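Local coordinates for protein endoglucanase (Clostridium thermocellum, PDB 2E4T) that hydrolyses internal beta-1,4-glucosidic bonds in cellulose and xyloglucan, this piece being the glycoside hydrolase family 44 module of a longer multidomain enzyme, at residues A[10-15]-A[461-466]; A[16-21]-A[421-426]; A[434-439]-A[446-451]; A[468-473]-A[496-501]; A[474-479]-A[487-492]. One frame throughout, in Å; residues are numbered along the deposited sequence. Where two conformers were deposited one is given.

Contact 1. Residues A[10-15]-A[461-466]; sequences VDIRID and FNFSID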
# COMPACT_ATOMS: atom_id res chain seq x y z
N VAL A 10 -26.16 0.27 19.08
CA VAL A 10 -25.75 0.99 17.89
C VAL A 10 -26.62 0.54 16.73
O VAL A 10 -26.83 -0.66 16.57
CB VAL A 10 -24.26 0.70 17.59
CG1 VAL A 10 -23.82 1.29 16.25
CG2 VAL A 10 -23.41 1.19 18.76
N ASP A 11 -27.11 1.51 15.94
CA ASP A 11 -27.89 1.18 14.77
C ASP A 11 -27.00 1.14 13.52
O ASP A 11 -26.19 2.06 13.31
CB ASP A 11 -28.95 2.24 14.54
CG ASP A 11 -29.97 2.29 15.67
OD1 ASP A 11 -30.27 1.23 16.25
OD2 ASP A 11 -30.46 3.36 16.02
N ILE A 12 -27.17 0.11 12.70
CA ILE A 12 -26.46 -0.03 11.43
C ILE A 12 -27.55 -0.05 10.34
O ILE A 12 -28.46 -0.88 10.38
CB ILE A 12 -25.64 -1.31 11.36
CG1 ILE A 12 -24.66 -1.55 12.53
CG2 ILE A 12 -24.93 -1.40 9.99
CD1 ILE A 12 -23.54 -0.57 12.61
N ARG A 13 -27.43 0.86 9.36
CA ARG A 13 -28.43 0.97 8.31
C ARG A 13 -27.72 0.76 6.97
O ARG A 13 -26.79 1.51 6.64
CB ARG A 13 -29.08 2.35 8.33
CG ARG A 13 -29.76 2.60 9.69
CD ARG A 13 -30.55 3.89 9.74
NE ARG A 13 -31.32 4.18 8.53
CZ ARG A 13 -32.55 3.74 8.26
NH1 ARG A 13 -33.21 2.94 9.11
NH2 ARG A 13 -33.13 4.09 7.12
N ILE A 14 -28.16 -0.24 6.21
CA ILE A 14 -27.54 -0.59 4.93
C ILE A 14 -28.58 -0.44 3.83
O ILE A 14 -29.76 -0.81 4.02
CB ILE A 14 -27.02 -2.04 4.97
CG1 ILE A 14 -25.87 -2.13 5.96
CG2 ILE A 14 -26.62 -2.55 3.60
CD1 ILE A 14 -25.47 -3.52 6.36
N ASP A 15 -28.16 0.10 2.67
CA ASP A 15 -29.06 0.13 1.50
C ASP A 15 -28.26 -0.43 0.34
O ASP A 15 -27.31 0.21 -0.14
CB ASP A 15 -29.53 1.54 1.24
CG ASP A 15 -30.46 1.65 0.02
OD1 ASP A 15 -30.54 0.69 -0.76
OD2 ASP A 15 -31.07 2.74 -0.13
N PHE A 461 -25.86 -4.44 18.15
CA PHE A 461 -26.10 -3.77 16.89
C PHE A 461 -27.47 -4.13 16.35
O PHE A 461 -27.82 -5.29 16.18
CB PHE A 461 -25.02 -4.22 15.86
CG PHE A 461 -23.66 -3.74 16.21
CD1 PHE A 461 -23.25 -2.45 15.92
CD2 PHE A 461 -22.75 -4.59 16.88
CE1 PHE A 461 -21.97 -2.01 16.25
CE2 PHE A 461 -21.47 -4.18 17.20
CZ PHE A 461 -21.07 -2.89 16.88
N ASN A 462 -28.27 -3.08 16.11
CA ASN A 462 -29.58 -3.26 15.45
C ASN A 462 -29.43 -2.95 13.97
O ASN A 462 -29.18 -1.78 13.62
CB ASN A 462 -30.61 -2.31 16.07
CG ASN A 462 -30.93 -2.69 17.51
OD1 ASN A 462 -30.95 -3.87 17.86
ND2 ASN A 462 -31.08 -1.68 18.37
N PHE A 463 -29.53 -3.97 13.13
CA PHE A 463 -29.40 -3.82 11.69
C PHE A 463 -30.73 -3.61 11.02
O PHE A 463 -31.71 -4.31 11.31
CB PHE A 463 -28.79 -5.09 11.08
CG PHE A 463 -27.29 -5.21 11.24
CD1 PHE A 463 -26.47 -4.84 10.18
CD2 PHE A 463 -26.69 -5.61 12.42
CE1 PHE A 463 -25.08 -4.94 10.25
CE2 PHE A 463 -25.28 -5.74 12.47
CZ PHE A 463 -24.52 -5.40 11.37
N SER A 464 -30.75 -2.67 10.06
CA SER A 464 -31.90 -2.47 9.18
C SER A 464 -31.34 -2.39 7.76
O SER A 464 -30.45 -1.54 7.51
CB SER A 464 -32.60 -1.15 9.54
OG SER A 464 -33.09 -1.14 10.85
N ILE A 465 -31.82 -3.24 6.87
CA ILE A 465 -31.27 -3.38 5.52
C ILE A 465 -32.38 -3.15 4.50
O ILE A 465 -33.46 -3.77 4.60
CB ILE A 465 -30.65 -4.76 5.35
CG1 ILE A 465 -29.53 -4.95 6.37
CG2 ILE A 465 -30.13 -4.94 3.93
CD1 ILE A 465 -29.08 -6.39 6.53
N ASP A 466 -32.11 -2.30 3.51
CA ASP A 466 -32.94 -2.16 2.34
C ASP A 466 -32.27 -2.93 1.20
O ASP A 466 -31.15 -2.57 0.82
CB ASP A 466 -33.10 -0.69 2.01
CG ASP A 466 -33.86 0.10 3.06
OD1 ASP A 466 -34.66 -0.45 3.85
OD2 ASP A 466 -33.70 1.33 3.06

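Contact 2. Residues A[16-21]-A[421-426]; sequences TSAERK and SVKCET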
# COMPACT_ATOMS: atom_id res chain seq x y z
N THR A 16 -28.58 -1.66 -0.04
CA THR A 16 -27.78 -2.34 -1.06
C THR A 16 -27.91 -1.72 -2.44
O THR A 16 -27.11 -2.07 -3.31
CB THR A 16 -28.11 -3.83 -1.15
OG1 THR A 16 -29.44 -3.95 -1.63
CG2 THR A 16 -27.99 -4.52 0.16
N SER A 17 -28.88 -0.82 -2.64
CA SER A 17 -29.03 -0.16 -3.93
C SER A 17 -28.29 1.16 -4.02
O SER A 17 -28.27 1.76 -5.10
CB SER A 17 -30.50 0.05 -4.26
OG SER A 17 -31.02 1.14 -3.48
N ALA A 18 -27.75 1.66 -2.88
CA ALA A 18 -27.28 3.02 -2.80
C ALA A 18 -25.75 3.06 -2.72
O ALA A 18 -25.09 2.22 -2.09
CB ALA A 18 -27.84 3.71 -1.57
N GLU A 19 -25.20 4.11 -3.34
CA GLU A 19 -23.78 4.42 -3.22
C GLU A 19 -22.92 3.26 -3.72
O GLU A 19 -21.79 3.10 -3.26
CB GLU A 19 -23.37 4.89 -1.85
CG GLU A 19 -24.22 6.12 -1.45
CD GLU A 19 -23.99 6.62 -0.04
OE1 GLU A 19 -23.10 6.15 0.69
OE2 GLU A 19 -24.73 7.53 0.38
N ARG A 20 -23.39 2.53 -4.73
CA ARG A 20 -22.61 1.41 -5.21
C ARG A 20 -21.35 1.90 -5.90
O ARG A 20 -21.40 2.81 -6.74
CB ARG A 20 -23.39 0.54 -6.20
CG ARG A 20 -24.58 -0.21 -5.57
CD ARG A 20 -25.20 -1.18 -6.58
NE ARG A 20 -26.25 -1.97 -5.93
CZ ARG A 20 -26.79 -3.03 -6.48
NH1 ARG A 20 -26.52 -3.40 -7.71
NH2 ARG A 20 -27.66 -3.75 -5.73
N LYS A 21 -20.22 1.26 -5.57
CA LYS A 21 -18.94 1.65 -6.17
C LYS A 21 -18.02 0.46 -6.11
O LYS A 21 -17.99 -0.26 -5.11
CB LYS A 21 -18.38 2.91 -5.56
CG LYS A 21 -18.26 2.79 -4.13
CD LYS A 21 -17.56 3.95 -3.51
CE LYS A 21 -18.35 5.25 -3.59
NZ LYS A 21 -19.61 5.17 -2.76
N SER A 421 -18.79 -1.94 -3.08
CA SER A 421 -19.20 -1.30 -1.85
C SER A 421 -20.63 -0.79 -1.95
O SER A 421 -21.03 -0.28 -3.03
CB SER A 421 -18.26 -0.10 -1.66
OG SER A 421 -18.62 0.70 -0.53
N VAL A 422 -21.41 -0.90 -0.86
CA VAL A 422 -22.75 -0.36 -0.81
C VAL A 422 -22.90 0.47 0.47
O VAL A 422 -22.12 0.30 1.47
CB VAL A 422 -23.86 -1.41 -0.91
CG1 VAL A 422 -23.67 -2.24 -2.15
CG2 VAL A 422 -23.93 -2.29 0.33
N LYS A 423 -23.93 1.32 0.50
CA LYS A 423 -24.12 2.21 1.62
C LYS A 423 -24.35 1.44 2.94
O LYS A 423 -25.23 0.56 3.02
CB LYS A 423 -25.36 3.11 1.34
CG LYS A 423 -25.61 4.15 2.43
CD LYS A 423 -26.76 5.09 1.99
CE LYS A 423 -26.94 6.24 3.01
NZ LYS A 423 -25.69 7.10 3.08
N CYS A 424 -23.59 1.84 3.98
CA CYS A 424 -23.65 1.14 5.26
C CYS A 424 -23.23 2.17 6.32
O CYS A 424 -22.06 2.56 6.35
CB CYS A 424 -22.70 -0.06 5.27
SG CYS A 424 -22.60 -0.93 6.82
N GLU A 425 -24.18 2.62 7.13
CA GLU A 425 -23.96 3.69 8.09
C GLU A 425 -24.09 3.15 9.50
O GLU A 425 -25.00 2.37 9.76
CB GLU A 425 -24.96 4.83 7.85
CG GLU A 425 -24.99 5.38 6.41
CD GLU A 425 -23.70 5.95 5.92
OE1 GLU A 425 -22.84 6.35 6.73
OE2 GLU A 425 -23.53 6.04 4.68
N THR A 426 -23.22 3.58 10.40
CA THR A 426 -23.29 3.26 11.84
C THR A 426 -23.69 4.53 12.58
O THR A 426 -23.18 5.63 12.25
CB THR A 426 -21.99 2.69 12.40
OG1 THR A 426 -20.78 3.45 12.18
CG2 THR A 426 -22.24 2.44 13.79
O HOH W 1 -20.85 2.44 -0.73
O HOH W 2 -22.35 7.60 2.88

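Contact 3. Residues A[434-439]-A[446-451]; sequences AYASIV and LHIILL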
# COMPACT_ATOMS: atom_id res chain seq x y z
N ALA A 434 -18.46 -0.32 10.25
CA ALA A 434 -19.16 -1.33 9.49
C ALA A 434 -19.01 -0.99 8.02
O ALA A 434 -19.18 0.16 7.62
CB ALA A 434 -20.66 -1.43 9.90
N TYR A 435 -18.70 -2.03 7.23
CA TYR A 435 -18.57 -1.91 5.79
C TYR A 435 -19.39 -2.99 5.13
O TYR A 435 -19.39 -4.13 5.59
CB TYR A 435 -17.07 -2.09 5.36
CG TYR A 435 -16.18 -1.13 6.09
CD1 TYR A 435 -16.08 0.20 5.67
CD2 TYR A 435 -15.51 -1.49 7.28
CE1 TYR A 435 -15.35 1.12 6.38
CE2 TYR A 435 -14.79 -0.57 8.01
CZ TYR A 435 -14.73 0.74 7.58
OH TYR A 435 -14.07 1.73 8.29
N ALA A 436 -20.07 -2.66 4.02
CA ALA A 436 -20.92 -3.63 3.37
C ALA A 436 -20.57 -3.68 1.86
O ALA A 436 -20.15 -2.68 1.28
CB ALA A 436 -22.40 -3.29 3.53
N SER A 437 -20.78 -4.88 1.30
CA SER A 437 -20.50 -5.04 -0.11
C SER A 437 -21.37 -6.18 -0.67
O SER A 437 -21.89 -7.05 0.04
CB SER A 437 -19.03 -5.40 -0.35
OG SER A 437 -18.70 -6.62 0.32
N ILE A 438 -21.46 -6.13 -2.00
CA ILE A 438 -22.10 -7.19 -2.80
C ILE A 438 -21.09 -7.63 -3.86
O ILE A 438 -19.98 -7.11 -3.96
CB ILE A 438 -23.44 -6.69 -3.40
CG1 ILE A 438 -23.20 -5.55 -4.40
CG2 ILE A 438 -24.39 -6.33 -2.27
CD1 ILE A 438 -24.49 -5.06 -5.09
N VAL A 439 -21.50 -8.60 -4.70
CA VAL A 439 -20.65 -9.14 -5.74
C VAL A 439 -21.15 -8.62 -7.08
O VAL A 439 -22.28 -8.93 -7.50
CB VAL A 439 -20.64 -10.65 -5.71
CG1 VAL A 439 -19.74 -11.22 -6.82
CG2 VAL A 439 -20.22 -11.16 -4.32
N LEU A 446 -25.00 -10.53 0.67
CA LEU A 446 -24.58 -9.24 1.25
C LEU A 446 -23.53 -9.52 2.31
O LEU A 446 -23.78 -10.26 3.27
CB LEU A 446 -25.79 -8.53 1.85
CG LEU A 446 -25.51 -7.27 2.64
CD1 LEU A 446 -24.82 -6.19 1.74
CD2 LEU A 446 -26.80 -6.71 3.21
N HIS A 447 -22.34 -8.95 2.10
CA HIS A 447 -21.23 -9.09 3.01
C HIS A 447 -21.10 -7.88 3.91
O HIS A 447 -21.19 -6.75 3.42
CB HIS A 447 -19.93 -9.21 2.19
CG HIS A 447 -19.84 -10.48 1.42
ND1 HIS A 447 -19.09 -11.53 1.86
CD2 HIS A 447 -20.42 -10.86 0.26
CE1 HIS A 447 -19.21 -12.53 0.98
NE2 HIS A 447 -20.01 -12.14 -0.00
N ILE A 448 -20.88 -8.12 5.22
CA ILE A 448 -20.75 -7.04 6.16
C ILE A 448 -19.53 -7.30 7.04
O ILE A 448 -19.46 -8.35 7.70
CB ILE A 448 -22.00 -6.88 7.08
CG1 ILE A 448 -23.27 -6.71 6.23
CG2 ILE A 448 -21.80 -5.72 8.03
CD1 ILE A 448 -24.55 -6.90 7.05
N ILE A 449 -18.60 -6.35 7.09
CA ILE A 449 -17.52 -6.38 8.10
C ILE A 449 -17.98 -5.49 9.22
O ILE A 449 -18.35 -4.31 9.02
CB ILE A 449 -16.18 -5.78 7.51
CG1 ILE A 449 -15.64 -6.61 6.35
CG2 ILE A 449 -15.18 -5.65 8.60
CD1 ILE A 449 -15.29 -7.96 6.74
N LEU A 450 -18.03 -6.06 10.44
CA LEU A 450 -18.56 -5.38 11.61
C LEU A 450 -17.49 -5.41 12.70
O LEU A 450 -17.07 -6.51 13.11
CB LEU A 450 -19.84 -6.11 12.09
CG LEU A 450 -20.45 -5.55 13.37
CD1 LEU A 450 -20.96 -4.12 13.20
CD2 LEU A 450 -21.60 -6.49 13.77
N LEU A 451 -17.03 -4.23 13.09
CA LEU A 451 -15.91 -4.12 14.05
C LEU A 451 -16.44 -3.48 15.32
O LEU A 451 -16.95 -2.35 15.31
CB LEU A 451 -14.78 -3.25 13.45
CG LEU A 451 -14.31 -3.71 12.07
CD1 LEU A 451 -13.18 -2.81 11.54
CD2 LEU A 451 -13.83 -5.15 12.09

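Contact 4. Residues A[468-473]-A[496-501]; sequences SKNYTI and KDNTFT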
# COMPACT_ATOMS: atom_id res chain seq x y z
N SER A 468 -33.00 -5.74 -2.52
CA SER A 468 -34.01 -6.39 -3.39
C SER A 468 -34.30 -7.84 -2.98
O SER A 468 -35.20 -8.47 -3.53
CB SER A 468 -33.62 -6.32 -4.87
OG SER A 468 -32.68 -7.33 -5.17
N LYS A 469 -33.57 -8.34 -2.00
CA LYS A 469 -33.70 -9.71 -1.51
C LYS A 469 -34.21 -9.67 -0.11
O LYS A 469 -34.00 -8.67 0.59
CB LYS A 469 -32.31 -10.36 -1.51
CG LYS A 469 -31.65 -10.20 -2.85
CD LYS A 469 -32.29 -11.13 -3.91
CE LYS A 469 -31.65 -11.01 -5.31
NZ LYS A 469 -31.68 -9.62 -5.87
N ASN A 470 -34.84 -10.76 0.30
CA ASN A 470 -35.26 -10.94 1.67
C ASN A 470 -34.32 -11.95 2.34
O ASN A 470 -34.40 -13.16 2.14
CB ASN A 470 -36.67 -11.49 1.67
CG ASN A 470 -37.27 -11.45 3.04
OD1 ASN A 470 -37.77 -12.46 3.54
ND2 ASN A 470 -37.21 -10.28 3.66
N TYR A 471 -33.34 -11.45 3.08
CA TYR A 471 -32.30 -12.35 3.66
C TYR A 471 -32.87 -13.21 4.81
O TYR A 471 -33.71 -12.71 5.59
CB TYR A 471 -31.11 -11.51 4.16
CG TYR A 471 -30.50 -10.66 3.08
CD1 TYR A 471 -29.85 -11.26 2.00
CD2 TYR A 471 -30.62 -9.29 3.12
CE1 TYR A 471 -29.31 -10.46 0.96
CE2 TYR A 471 -30.04 -8.51 2.08
CZ TYR A 471 -29.42 -9.10 1.02
OH TYR A 471 -28.90 -8.30 0.01
N THR A 472 -32.40 -14.47 4.85
CA THR A 472 -32.91 -15.41 5.87
C THR A 472 -31.82 -16.06 6.73
O THR A 472 -32.11 -16.77 7.69
CB THR A 472 -33.72 -16.56 5.21
OG1 THR A 472 -32.89 -17.27 4.30
CG2 THR A 472 -34.94 -16.01 4.53
N ILE A 473 -30.57 -15.85 6.41
CA ILE A 473 -29.52 -16.36 7.29
C ILE A 473 -28.32 -15.44 7.08
O ILE A 473 -28.05 -14.95 5.96
CB ILE A 473 -29.12 -17.84 6.97
CG1 ILE A 473 -28.15 -18.39 8.02
CG2 ILE A 473 -28.62 -17.98 5.52
CD1 ILE A 473 -27.96 -19.92 7.98
N LYS A 496 -36.21 -10.38 10.43
CA LYS A 496 -37.60 -10.00 10.20
C LYS A 496 -37.63 -8.80 9.28
O LYS A 496 -37.18 -7.71 9.66
CB LYS A 496 -38.33 -9.70 11.49
CG LYS A 496 -38.53 -10.95 12.32
CD LYS A 496 -39.54 -10.61 13.41
CE LYS A 496 -39.81 -11.75 14.38
NZ LYS A 496 -38.65 -12.10 15.30
N ASP A 497 -38.11 -8.98 8.07
CA ASP A 497 -38.15 -7.87 7.11
C ASP A 497 -36.77 -7.20 7.02
O ASP A 497 -36.69 -5.96 7.11
CB ASP A 497 -39.22 -6.85 7.55
CG ASP A 497 -40.65 -7.41 7.47
OD1 ASP A 497 -40.92 -8.34 6.67
OD2 ASP A 497 -41.52 -6.91 8.21
N ASN A 498 -35.72 -8.02 6.92
CA ASN A 498 -34.35 -7.50 6.73
C ASN A 498 -33.89 -6.65 7.91
O ASN A 498 -33.03 -5.77 7.74
CB ASN A 498 -34.25 -6.79 5.37
CG ASN A 498 -33.99 -7.75 4.25
OD1 ASN A 498 -33.67 -8.90 4.44
ND2 ASN A 498 -34.15 -7.25 3.01
N THR A 499 -34.37 -6.97 9.11
CA THR A 499 -33.88 -6.40 10.35
C THR A 499 -33.46 -7.53 11.25
O THR A 499 -34.09 -8.61 11.27
CB THR A 499 -34.91 -5.50 11.05
OG1 THR A 499 -35.95 -6.33 11.64
CG2 THR A 499 -35.49 -4.45 10.12
N PHE A 500 -32.43 -7.30 12.06
CA PHE A 500 -32.01 -8.26 13.08
C PHE A 500 -31.19 -7.51 14.11
O PHE A 500 -30.71 -6.41 13.85
CB PHE A 500 -31.27 -9.47 12.48
CG PHE A 500 -30.00 -9.12 11.77
CD1 PHE A 500 -28.77 -9.08 12.45
CD2 PHE A 500 -29.99 -8.87 10.42
CE1 PHE A 500 -27.59 -8.81 11.80
CE2 PHE A 500 -28.81 -8.58 9.75
CZ PHE A 500 -27.61 -8.55 10.46
N THR A 501 -31.00 -8.15 15.26
CA THR A 501 -30.14 -7.62 16.30
C THR A 501 -29.03 -8.63 16.59
O THR A 501 -29.30 -9.82 16.75
CB THR A 501 -30.95 -7.38 17.58
OG1 THR A 501 -31.95 -6.39 17.30
CG2 THR A 501 -30.09 -6.97 18.77
O HOH W 3 -35.87 -10.78 5.86

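Contact 5. Residues A[474-479]-A[487-492]; sequences GNVWAF and TQRTPI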
# COMPACT_ATOMS: atom_id res chain seq x y z
N GLY A 474 -27.59 -15.20 8.18
CA GLY A 474 -26.30 -14.52 8.12
C GLY A 474 -25.24 -15.44 8.74
O GLY A 474 -25.18 -15.59 9.98
N ASN A 475 -24.41 -16.06 7.91
CA ASN A 475 -23.28 -16.81 8.45
C ASN A 475 -22.22 -15.83 8.92
O ASN A 475 -22.13 -14.72 8.40
CB ASN A 475 -22.81 -17.82 7.44
CG ASN A 475 -23.76 -19.00 7.34
OD1 ASN A 475 -24.47 -19.14 6.31
ND2 ASN A 475 -23.87 -19.78 8.38
N VAL A 476 -21.44 -16.24 9.93
CA VAL A 476 -20.53 -15.33 10.58
C VAL A 476 -19.19 -15.97 10.79
O VAL A 476 -19.10 -17.12 11.25
CB VAL A 476 -21.08 -14.90 11.98
CG1 VAL A 476 -20.10 -13.90 12.64
CG2 VAL A 476 -22.48 -14.27 11.87
N TRP A 477 -18.11 -15.22 10.47
CA TRP A 477 -16.74 -15.59 10.78
C TRP A 477 -16.10 -14.45 11.57
O TRP A 477 -16.40 -13.28 11.31
CB TRP A 477 -15.95 -15.84 9.47
CG TRP A 477 -16.37 -17.08 8.76
CD1 TRP A 477 -15.68 -18.29 8.80
CD2 TRP A 477 -17.49 -17.30 7.92
NE1 TRP A 477 -16.30 -19.20 8.03
CE2 TRP A 477 -17.42 -18.65 7.49
CE3 TRP A 477 -18.54 -16.50 7.47
CZ2 TRP A 477 -18.37 -19.22 6.63
CZ3 TRP A 477 -19.48 -17.04 6.61
CH2 TRP A 477 -19.39 -18.38 6.22
N ALA A 478 -15.27 -14.78 12.57
CA ALA A 478 -14.76 -13.70 13.42
C ALA A 478 -13.41 -14.07 14.01
O ALA A 478 -13.05 -15.24 14.13
CB ALA A 478 -15.75 -13.38 14.55
N PHE A 479 -12.69 -13.00 14.42
CA PHE A 479 -11.54 -13.16 15.30
C PHE A 479 -11.69 -12.19 16.48
O PHE A 479 -12.49 -11.25 16.48
CB PHE A 479 -10.18 -12.98 14.57
CG PHE A 479 -9.93 -11.60 14.01
CD1 PHE A 479 -9.43 -10.57 14.80
CD2 PHE A 479 -10.15 -11.33 12.65
CE1 PHE A 479 -9.12 -9.34 14.27
CE2 PHE A 479 -9.83 -10.09 12.11
CZ PHE A 479 -9.29 -9.09 12.91
N THR A 487 -12.65 -17.95 12.95
CA THR A 487 -13.46 -19.13 13.15
C THR A 487 -14.91 -18.79 12.83
O THR A 487 -15.41 -17.69 13.08
CB THR A 487 -13.30 -19.67 14.57
OG1 THR A 487 -13.69 -18.63 15.45
CG2 THR A 487 -11.88 -20.12 14.82
N GLN A 488 -15.62 -19.80 12.34
CA GLN A 488 -17.04 -19.66 12.03
C GLN A 488 -17.82 -19.67 13.34
O GLN A 488 -17.54 -20.49 14.25
CB GLN A 488 -17.52 -20.77 11.08
CG GLN A 488 -18.89 -20.47 10.53
CD GLN A 488 -19.32 -21.40 9.46
OE1 GLN A 488 -18.63 -22.34 9.06
NE2 GLN A 488 -20.54 -21.16 8.98
N ARG A 489 -18.81 -18.79 13.42
CA ARG A 489 -19.63 -18.62 14.61
C ARG A 489 -21.07 -19.03 14.31
O ARG A 489 -21.44 -19.31 13.17
CB ARG A 489 -19.58 -17.15 15.07
CG ARG A 489 -18.16 -16.58 15.18
CD ARG A 489 -17.25 -17.36 16.11
NE ARG A 489 -15.86 -16.88 16.15
CZ ARG A 489 -15.35 -16.12 17.11
NH1 ARG A 489 -16.14 -15.61 18.09
NH2 ARG A 489 -14.07 -15.80 17.07
N THR A 490 -21.92 -19.04 15.34
CA THR A 490 -23.31 -19.44 15.13
C THR A 490 -23.98 -18.49 14.14
O THR A 490 -23.87 -17.26 14.29
CB THR A 490 -24.05 -19.38 16.48
OG1 THR A 490 -23.32 -20.23 17.37
CG2 THR A 490 -25.48 -19.84 16.33
N PRO A 491 -24.72 -19.01 13.15
CA PRO A 491 -25.34 -18.09 12.19
C PRO A 491 -26.48 -17.30 12.83
O PRO A 491 -27.19 -17.79 13.72
CB PRO A 491 -25.93 -19.02 11.15
CG PRO A 491 -26.21 -20.29 11.90
CD PRO A 491 -24.93 -20.41 12.80
N ILE A 492 -26.69 -16.10 12.27
CA ILE A 492 -27.83 -15.22 12.59
C ILE A 492 -29.03 -15.75 11.80
O ILE A 492 -28.94 -15.94 10.58
CB ILE A 492 -27.49 -13.80 12.13
CG1 ILE A 492 -26.34 -13.23 12.97
CG2 ILE A 492 -28.72 -12.88 12.11
CD1 ILE A 492 -25.60 -12.08 12.30
O HOH W 4 -22.03 -19.03 10.49

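Contact 1. Residues A[10-15]-A[461-466]
The carbonyl O of I14 takes the backbone N of D466 at 2.8 Å, the shortest of five backbone bonds, with the N-H pointing almost straight at it (170°). I12 and I14 each give their N-H and C=O to strand 461-466, alternately to N462, S464 and D466, as in a parallel ladder; the strand directions differ by 21°. Strands 8-22 and 459-466 are the parallel neighbours in an otherwise antiparallel sheet, joining the chain's start to its C-terminal strands. V10, I12 and I14 share one face with F461, F463 and I465. There I12 presses CB over one face of the F463 ring, 4.0 Å from its centroid. Its CG2 methyl, anti to the backbone N, comes 3.6 Å from F463 CE1, while CG1 faces F461 CD1 at 3.8 Å. F463 also stacks with F500. The reverse face is polar: D15 OD2 and D466 OD2 are 4.4 Å apart, and S17 OG hydrogen-bonds D15 OD1. The chemistry is therefore two-sided, and the neighbouring carboxylates probably repel mildly.

Contact 2. Residues A[16-21]-A[421-426]
Ionic bonding is concentrated on K423, whose NZ donates to E19 OE2 and to E425 OE2, each at 2.9 Å, meeting both oxygens from above their carboxylate planes. CG of K423 trails beside the carbonyl carbon (chi1 -177°) and the chain runs extended before bending at its last torsion, which carries the ammonium group to the two carboxylates. E19 OE1 and E425 OE2 are like charges 4.0 Å apart, not bonded to each other, and one water donates to both; the shared ammonium and this water probably offset part of the repulsion. Backbone bonds come next: K423 N gives to A18 O at 3.0 Å, and K21 and S421 exchange a reciprocal pair, S421 N to K21 O measuring 2.8 Å. A second water joins E19 O to S421 OG. Within 16-21, R20 grips T16 O side-on through NE and NH2, at 2.8 Å from NE, and the acceptor lies in the guanidinium plane. Apolar contact is modest: A18 CB meets K423 CB at 3.9 Å, and R20 CG lies 4.1 Å from V422 CG1. Strand 8-22 is interrupted here by a short loop and rejoins strand 420-426 at K21 and S421, an antiparallel hydrogen-bonded pair of the mixed beta sheet.

Contact 3. Residues A[434-439]-A[446-451]
Y435 and I449 exchange two backbone hydrogen bonds, as do S437 and H447, making two antiparallel hydrogen-bonded pairs; I449 N to Y435 O and H447 N to S437 O both measure 2.8 Å. Between them A436 faces I448 in a non-hydrogen-bonded pair, the CA atoms only 4.4 Å apart, and the axes run at 168°. Apolar contact centres on L446, whose first torsion (173°) swings CD1 across to I438 CG2 at 4.0 Å and A436 CB at 4.2 Å; the same methyl touches the carbonyl S437 O at 3.5 Å. At the Y435 ring, I449 CB and L451 CD1 approach the edge. Among the polar side chains, S437 OG lies 3.4 Å from H447 CB, while H447 ND1 is hydrogen-bonded to NE2 of H511. This buried hairpin of strands 432-439 and 442-452 is flanked in the sheet by strand 420-426 beyond the first and strand 508-514 beyond the second. F417 packs on S437, H447 and I449, and the Y435 hydroxyl bonds D376 of helix 368-384.

Contact 4. Residues A[468-473]-A[496-501]
N498, its CG turned beside the backbone N (chi1 -84°), brings its amide edge toward the backbone of 469-471, and CG of Y471, likewise beside its own N, sets the ring next to that amide. N498 sits in a type I' beta turn, K496 to T499, that leads into strand 499-504. Its amide works like a peptide group: ND2 donates to K469 O at 2.8 Å, nearly straight at 168° with the acceptor in the amide plane, while OD1 receives Y471 N at 2.9 Å on a lone pair. Two bonds from one flat group fix its rotation. The ring and amide planes differ by 33°, and OD1 lies 3.3 Å from Y471 CD2. At the far end of the ring the hydroxyl bonds S467 OG and O of D443, a residue of strand 442-452, tying the loop to the sheet. The turn is steadied by T499, whose N and OG1 both donate to K496 O. A water completes the junction, donating to Y471 O at 2.9 Å and accepting from N498 N at 3.0 Å.

Contact 5. Residues A[474-479]-A[487-492]
W477 and Q488 lie side by side and point the same way, the glutamine laid over one face of the indole. The extended Q488 chain keeps its amide within 21° of the ring plane; CG sits 4.0 Å from the centroid of the five-membered ring, a CH-pi contact. On the other face of the sheet R489 folds back at chi2, bringing its guanidinium flat over A478 CB, which lies 3.8 Å from CZ. D480 forms a salt bridge with NH2 of R489, whose bond to A478 O is weak. V476 crosses R489 at about a right angle and sets CG2 3.8 Å from I492 CD1. The strands, 474-480 and 486-492, form a beta hairpin, the latter an outermost strand of the mixed sheet. Between R489 and I492 the register slips by one residue, and one water accepts from N475 ND2, V476 N and Q488 NE2 and donates to R489 O. Solvent thus satisfies backbone polar atoms at the slip, while Q488 covers an indole face on one side and the R489 guanidinium covers A478 on the other.

From the N terminus, strand 8-22 enters first: contact 1 joins 10-15 to 461-466, closing a loop of 445 residues that includes the TIM-like barrel. Contact 2, with 16-21, is nested inside it and brackets the barrel more tightly with 421-426. Contact 3 follows in series after contact 2, still within contact 1, as a local hairpin. Contact 4 opens once contact 1 has closed, and the hairpin of contact 5 is nested within it. All five reach the same mixed sheet. D466 O lies 2.9 Å from T16 N between contacts 1 and 2, and I14 CD1 packs on I448 CD1 between contacts 1 and 3. The C-terminal strands and the chain's beginning thus build one domain beside the barrel.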